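Local structure of Exo-beta-1,4-mannosidase (Rhizomucor miehei, 4LYP) at residues Lys364-Tyr367 with Tyr368-Phe372; Ser422-Ser425 with Asn426-Thr429. The protein probably cleaves beta-linked mannose units from the non-reducing ends of mannan-derived sugars, as a secreted fungal family 5 glycoside hydrolase, and has transglycosylation activity. One frame throughout, in Å; residues are numbered along the deposited sequence.

Interaction 1 (Lys364-Tyr367 with Tyr368-Phe372); sequences KDEY and YQKAF
E366 leaves the helix with CG anti to the backbone N (chi1 173°), and K370 leaves it with CG anti to the carbonyl carbon (chi1 -71°). One turn apart, the two side chains therefore run alongside each other and point the same way. Both are extended beyond CG, and their ends meet in a salt bridge of 2.8 Å between E366 OE2 and K370 NZ. The ammonium comes from above the carboxylate plane, 46° out of it. The aliphatic parts also touch, with E366 CG 3.8 Å from K370 CE. N312 ND2 is a second partner of E366 OE2, so the pair is tied to helix 308-329.

K364 and Y368 form a second i to i+4 pair. The extended lysine chain lies beside the tyrosine ring. K364 CG is 3.6 Å from Y368 CE1, and K364 CE is 3.7 Å from Y368 OH. The amine of K364 continues past the ring to the carbonyl O of Y421.

Both pairs sit on helix 362-380, an outer helix of the TIM barrel, between strands 333-338 and 386-394. Y368 faces inward, where its ring meets F338 and touches F389. The backbone here is regular alpha helix. Y368 N donates to K364 O at 2.8 Å in a nearly straight bond. The same i to i+4 pattern links Q369 N to D365 O, K370 N to E366 O and A371 N to Y367 O. The CB of A371 packs 3.5 Å from Y367 O. The Y367 ring leaves the helix on the side of helix 308-329, where it touches N312 and M315. Y368 CD1 lies 3.2 Å from K364 O, which also takes the Y368 amide bond.

Interaction 2 (Ser422-Ser425 with Asn426-Thr429); sequences SVYS and NDTT
D427 turns its side chain back onto Y424. Its CB lies 3.5 Å from Y424 O. With CG beside the backbone N (chi1 -83°), the carboxylate swings over the start of the turn, and CG comes 3.7 Å from Y424 CB. OD2 accepts the Y424 amide N at 2.9 Å in a nearly straight bond. The N-H reaches OD2 from above the carboxylate plane, 72° out of it. OD1 lies at the edge of the Y424 ring, in its plane, 3.6 Å from Y424 CD2. OD1 also forms a salt bridge with R342 NH1, so the two oxygens have different partners.

The backbone makes a type I beta turn from Y424 to D427. It closes with D427 N donating to Y424 O at 3.0 Å. The turn follows strand 423-424, a short extra strand that pairs in parallel with the last strand of the TIM barrel, 386-394, and leads into helix 429-448. The planes of the Y424 ring and the D427 carboxylate are 74° apart. S425 OG is hydrogen-bonded outside the two segments, to E395 OE2 and R397 NH2. V423 CG1 also packs 4.3 Å from T429 CB.

Interaction 1 comes first along the chain, on helix 362-380. Strand 386-394 follows, and interaction 2 lies at the passage from strand 423-424 to helix 429-448. The centres are 13 Å apart, on the same side of the chain's centre. The two contacts touch directly. D365 OD2 is 2.6 Å from T428 OG1, and D365 OD1 is 2.7 Å from T429 OG1, both probable hydrogen bonds. Y368 OH also packs 3.6 Å from V423 CG2. D365 thus joins helix 362-380 to the loop residue T428 and to T429, where the last helix is entered. Strand 386-394 runs close to both, so the contacts belong to one side of the barrel wall.

Interaction 1 (Lys364-Tyr367 with Tyr368-Phe372)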
ATOM      1  N   LYS A 364     -12.652 -15.589   2.798  1.00  7.32           N
ATOM      2  CA  LYS A 364     -12.110 -14.248   2.972  1.00  7.13           C
ATOM      3  C   LYS A 364     -12.823 -13.472   4.065  1.00  6.46           C
ATOM      4  O   LYS A 364     -12.216 -12.756   4.867  1.00  7.14           O
ATOM      5  CB  LYS A 364     -12.236 -13.516   1.639  1.00  7.24           C
ATOM      6  CG  LYS A 364     -11.784 -12.061   1.638  1.00  7.08           C
ATOM      7  CD  LYS A 364     -12.151 -11.434   0.283  1.00  7.48           C
ATOM      8  CE  LYS A 364     -11.419 -10.141   0.026  1.00  7.51           C
ATOM      9  NZ  LYS A 364     -11.716  -9.639  -1.371  1.00  7.44           N
ATOM     10  N   ASP A 365     -14.169 -13.544   4.084  1.00  7.63           N
ATOM     11  CA  ASP A 365     -14.945 -12.754   5.072  1.00  7.74           C
ATOM     12  C   ASP A 365     -14.603 -13.222   6.449  1.00  8.03           C
ATOM     13  O   ASP A 365     -14.443 -12.363   7.349  1.00  8.64           O
ATOM     14  CB  ASP A 365     -16.416 -12.948   4.799  1.00  8.45           C
ATOM     15  CG  ASP A 365     -16.896 -12.211   3.544  1.00  8.73           C
ATOM     16  OD1 ASP A 365     -16.099 -11.612   2.850  1.00  8.88           O
ATOM     17  OD2 ASP A 365     -18.115 -12.283   3.344  1.00 12.47           O
ATOM     18  N   GLU A 366     -14.499 -14.521   6.707  1.00  8.34           N
ATOM     19  CA  GLU A 366     -14.167 -15.001   8.019  1.00  7.93           C
ATOM     20  C   GLU A 366     -12.704 -14.610   8.396  1.00  7.60           C
ATOM     21  O   GLU A 366     -12.436 -14.185   9.514  1.00  8.36           O
ATOM     22  CB  GLU A 366     -14.307 -16.517   8.090  1.00  9.54           C
ATOM     23  CG  GLU A 366     -13.810 -17.099   9.374  1.00 10.31           C
ATOM     24  CD  GLU A 366     -13.923 -18.624   9.457  1.00 11.79           C
ATOM     25  OE1 GLU A 366     -14.950 -19.166   8.939  1.00 13.66           O
ATOM     26  OE2 GLU A 366     -13.056 -19.250  10.100  1.00 12.16           O
ATOM     27  N   TYR A 367     -11.791 -14.723   7.412  1.00  7.73           N
ATOM     28  CA  TYR A 367     -10.426 -14.368   7.642  1.00  7.11           C
ATOM     29  C   TYR A 367     -10.269 -12.913   8.034  1.00  6.65           C
ATOM     30  O   TYR A 367      -9.597 -12.562   9.005  1.00  7.49           O
ATOM     31  CB  TYR A 367      -9.637 -14.663   6.347  1.00  7.98           C
ATOM     32  CG  TYR A 367      -8.157 -14.452   6.437  1.00  7.09           C
ATOM     33  CD1 TYR A 367      -7.307 -15.300   7.174  1.00  7.45           C
ATOM     34  CD2 TYR A 367      -7.578 -13.395   5.669  1.00  7.46           C
ATOM     35  CE1 TYR A 367      -5.966 -15.094   7.128  1.00  8.06           C
ATOM     36  CE2 TYR A 367      -6.198 -13.217   5.645  1.00  7.07           C
ATOM     37  CZ  TYR A 367      -5.408 -14.090   6.367  1.00  7.44           C
ATOM     38  OH  TYR A 367      -4.029 -13.972   6.345  1.00  8.27           O
ATOM     39  N   TYR A 368     -10.963 -12.019   7.271  1.00  7.31           N
ATOM     40  CA  TYR A 368     -10.963 -10.601   7.603  1.00  7.17           C
ATOM     41  C   TYR A 368     -11.588 -10.395   8.991  1.00  7.51           C
ATOM     42  O   TYR A 368     -11.042  -9.637   9.804  1.00  7.83           O
ATOM     43  CB  TYR A 368     -11.815  -9.785   6.608  1.00  7.27           C
ATOM     44  CG  TYR A 368     -11.123  -9.281   5.344  1.00  6.13           C
ATOM     45  CD1 TYR A 368     -10.394 -10.103   4.473  1.00  6.81           C
ATOM     46  CD2 TYR A 368     -11.280  -7.937   4.998  1.00  6.81           C
ATOM     47  CE1 TYR A 368      -9.794  -9.584   3.322  1.00  7.39           C
ATOM     48  CE2 TYR A 368     -10.694  -7.405   3.847  1.00  7.23           C
ATOM     49  CZ  TYR A 368      -9.970  -8.229   3.036  1.00  6.38           C
ATOM     50  OH  TYR A 368      -9.423  -7.662   1.892  1.00  7.52           O
ATOM     51  N   GLN A 369     -12.739 -11.021   9.239  1.00  7.71           N
ATOM     52  CA  GLN A 369     -13.429 -10.754  10.475  0.60  8.18           C
ATOM     53  C   GLN A 369     -12.577 -11.136  11.690  1.00  8.20           C
ATOM     54  O   GLN A 369     -12.514 -10.394  12.671  1.00  8.96           O
ATOM     55  CB  GLN A 369     -14.766 -11.483  10.510  0.60  9.35           C
ATOM     56  CG  GLN A 369     -15.518 -11.227  11.826  0.60 12.94           C
ATOM     57  CD  GLN A 369     -16.873 -11.809  11.720  0.60 14.29           C
ATOM     58  OE1 GLN A 369     -17.006 -13.036  11.788  0.60 23.37           O
ATOM     59  NE2 GLN A 369     -17.837 -10.996  11.424  0.60 19.45           N
ATOM     60  N   LYS A 370     -11.892 -12.267  11.634  1.00  7.80           N
ATOM     61  CA  LYS A 370     -11.064 -12.693  12.733  1.00  8.96           C
ATOM     62  C   LYS A 370      -9.852 -11.808  12.893  1.00  8.32           C
ATOM     63  O   LYS A 370      -9.427 -11.481  14.024  1.00  9.51           O
ATOM     64  CB  LYS A 370     -10.679 -14.157  12.577  1.00  9.14           C
ATOM     65  CG  LYS A 370     -11.884 -15.042  12.815  1.00 10.32           C
ATOM     66  CD  LYS A 370     -11.593 -16.510  12.607  1.00 11.98           C
ATOM     67  CE  LYS A 370     -12.742 -17.407  13.054  1.00 13.50           C
ATOM     68  NZ  LYS A 370     -12.439 -18.888  12.805  1.00 15.94           N
ATOM     69  N   ALA A 371      -9.197 -11.415  11.795  1.00  8.09           N
ATOM     70  CA  ALA A 371      -8.030 -10.529  11.880  1.00  7.91           C
ATOM     71  C   ALA A 371      -8.514  -9.223  12.516  1.00  7.53           C
ATOM     72  O   ALA A 371      -7.816  -8.681  13.429  1.00  8.44           O
ATOM     73  CB  ALA A 371      -7.447 -10.281  10.479  1.00  8.31           C
ATOM     74  N   PHE A 372      -9.610  -8.658  12.022  1.00  7.81           N
ATOM     75  CA  PHE A 372     -10.127  -7.407  12.550  1.00  8.06           C
ATOM     76  C   PHE A 372     -10.435  -7.510  14.020  1.00  7.30           C
ATOM     77  O   PHE A 372     -10.119  -6.603  14.780  1.00  8.75           O
ATOM     78  CB  PHE A 372     -11.418  -7.066  11.790  1.00  8.51           C
ATOM     79  CG  PHE A 372     -11.173  -6.511  10.362  1.00  7.64           C
ATOM     80  CD1 PHE A 372      -9.985  -5.873   9.972  1.00  8.33           C
ATOM     81  CD2 PHE A 372     -12.221  -6.618   9.426  1.00  8.15           C
ATOM     82  CE1 PHE A 372      -9.866  -5.358   8.712  1.00  8.53           C
ATOM     83  CE2 PHE A 372     -12.082  -6.056   8.168  1.00  7.75           C
ATOM     84  CZ  PHE A 372     -10.897  -5.454   7.788  1.00  8.29           C
TER

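Interaction 2 (Ser422-Ser425 with Asn426-Thr429)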
ATOM      1  N   SER A 422      -9.361  -8.070  -4.920  1.00  6.28           N
ATOM      2  CA  SER A 422     -10.237  -6.863  -4.822  1.00  6.41           C
ATOM      3  C   SER A 422     -11.405  -7.127  -3.956  1.00  6.73           C
ATOM      4  O   SER A 422     -12.103  -8.140  -4.036  1.00  7.08           O
ATOM      5  CB  SER A 422     -10.734  -6.527  -6.207  1.00  7.01           C
ATOM      6  OG  SER A 422      -9.749  -5.893  -7.020  1.00  7.31           O
ATOM      7  N   VAL A 423     -11.735  -6.081  -3.181  1.00  6.94           N
ATOM      8  CA  VAL A 423     -13.039  -5.983  -2.495  1.00  6.78           C
ATOM      9  C   VAL A 423     -13.888  -5.065  -3.332  1.00  7.01           C
ATOM     10  O   VAL A 423     -13.614  -3.873  -3.469  1.00  7.63           O
ATOM     11  CB  VAL A 423     -12.859  -5.364  -1.088  1.00  6.67           C
ATOM     12  CG1 VAL A 423     -14.234  -5.161  -0.421  1.00  7.78           C
ATOM     13  CG2 VAL A 423     -12.012  -6.253  -0.166  1.00  7.77           C
ATOM     14  N   TYR A 424     -14.992  -5.615  -3.907  1.00  7.40           N
ATOM     15  CA  TYR A 424     -15.880  -4.801  -4.729  1.00  7.25           C
ATOM     16  C   TYR A 424     -16.887  -4.069  -3.862  1.00  7.37           C
ATOM     17  O   TYR A 424     -17.188  -4.471  -2.724  1.00  8.33           O
ATOM     18  CB  TYR A 424     -16.587  -5.669  -5.768  1.00  8.50           C
ATOM     19  CG  TYR A 424     -15.617  -6.370  -6.677  1.00  7.86           C
ATOM     20  CD1 TYR A 424     -14.727  -5.651  -7.482  1.00  8.12           C
ATOM     21  CD2 TYR A 424     -15.591  -7.746  -6.751  1.00  8.70           C
ATOM     22  CE1 TYR A 424     -13.854  -6.274  -8.358  1.00  8.35           C
ATOM     23  CE2 TYR A 424     -14.725  -8.410  -7.605  1.00  9.16           C
ATOM     24  CZ  TYR A 424     -13.868  -7.653  -8.455  1.00  8.07           C
ATOM     25  OH  TYR A 424     -13.038  -8.280  -9.374  1.00  9.27           O
ATOM     26  N   SER A 425     -17.485  -3.001  -4.448  1.00  8.31           N
ATOM     27  CA  SER A 425     -18.402  -2.156  -3.698  1.00  9.94           C
ATOM     28  C   SER A 425     -19.573  -2.862  -3.062  1.00 10.04           C
ATOM     29  O   SER A 425     -20.057  -2.389  -2.022  1.00 11.96           O
ATOM     30  CB  SER A 425     -18.934  -1.085  -4.656  1.00 10.79           C
ATOM     31  OG  SER A 425     -19.541  -1.692  -5.765  1.00 14.25           O
ATOM     32  N   ASN A 426     -20.011  -3.955  -3.656  1.00 10.08           N
ATOM     33  CA  ASN A 426     -21.145  -4.707  -3.081  1.00 11.67           C
ATOM     34  C   ASN A 426     -20.779  -6.125  -2.635  1.00  9.79           C
ATOM     35  O   ASN A 426     -21.649  -6.933  -2.430  1.00 12.18           O
ATOM     36  CB  ASN A 426     -22.294  -4.740  -4.117  1.00 14.90           C
ATOM     37  CG  ASN A 426     -21.866  -5.467  -5.399  1.00 17.56           C
ATOM     38  OD1 ASN A 426     -20.709  -5.730  -5.625  1.00 16.95           O
ATOM     39  ND2 ASN A 426     -22.807  -5.769  -6.262  1.00 30.24           N
ATOM     40  N   ASP A 427     -19.497  -6.372  -2.365  1.00  8.64           N
ATOM     41  CA  ASP A 427     -19.108  -7.653  -1.800  1.00  8.18           C
ATOM     42  C   ASP A 427     -19.649  -7.779  -0.382  1.00  8.36           C
ATOM     43  O   ASP A 427     -19.841  -6.777   0.342  1.00  8.60           O
ATOM     44  CB  ASP A 427     -17.588  -7.812  -1.816  1.00  8.05           C
ATOM     45  CG  ASP A 427     -17.061  -8.291  -3.152  1.00  8.55           C
ATOM     46  OD1 ASP A 427     -17.843  -8.650  -4.084  1.00  9.26           O
ATOM     47  OD2 ASP A 427     -15.794  -8.351  -3.287  1.00  8.18           O
ATOM     48  N   THR A 428     -19.834  -9.007   0.056  1.00  8.49           N
ATOM     49  CA  THR A 428     -20.251  -9.291   1.454  1.00  8.78           C
ATOM     50  C   THR A 428     -19.195  -8.818   2.458  1.00  8.05           C
ATOM     51  O   THR A 428     -19.479  -8.505   3.603  1.00  9.82           O
ATOM     52  CB  THR A 428     -20.573 -10.760   1.666  1.00  8.48           C
ATOM     53  OG1 THR A 428     -19.445 -11.513   1.225  1.00  9.02           O
ATOM     54  CG2 THR A 428     -21.772 -11.199   0.847  1.00 10.63           C
ATOM     55  N   THR A 429     -17.931  -8.670   1.992  1.00  8.60           N
ATOM     56  CA  THR A 429     -16.864  -8.222   2.880  1.00  7.58           C
ATOM     57  C   THR A 429     -17.014  -6.793   3.295  1.00  7.26           C
ATOM     58  O   THR A 429     -16.486  -6.407   4.375  1.00  8.61           O
ATOM     59  CB  THR A 429     -15.523  -8.368   2.140  1.00  7.36           C
ATOM     60  OG1 THR A 429     -15.566  -9.513   1.265  1.00  7.51           O
ATOM     61  CG2 THR A 429     -14.356  -8.488   3.128  1.00  9.62           C
TER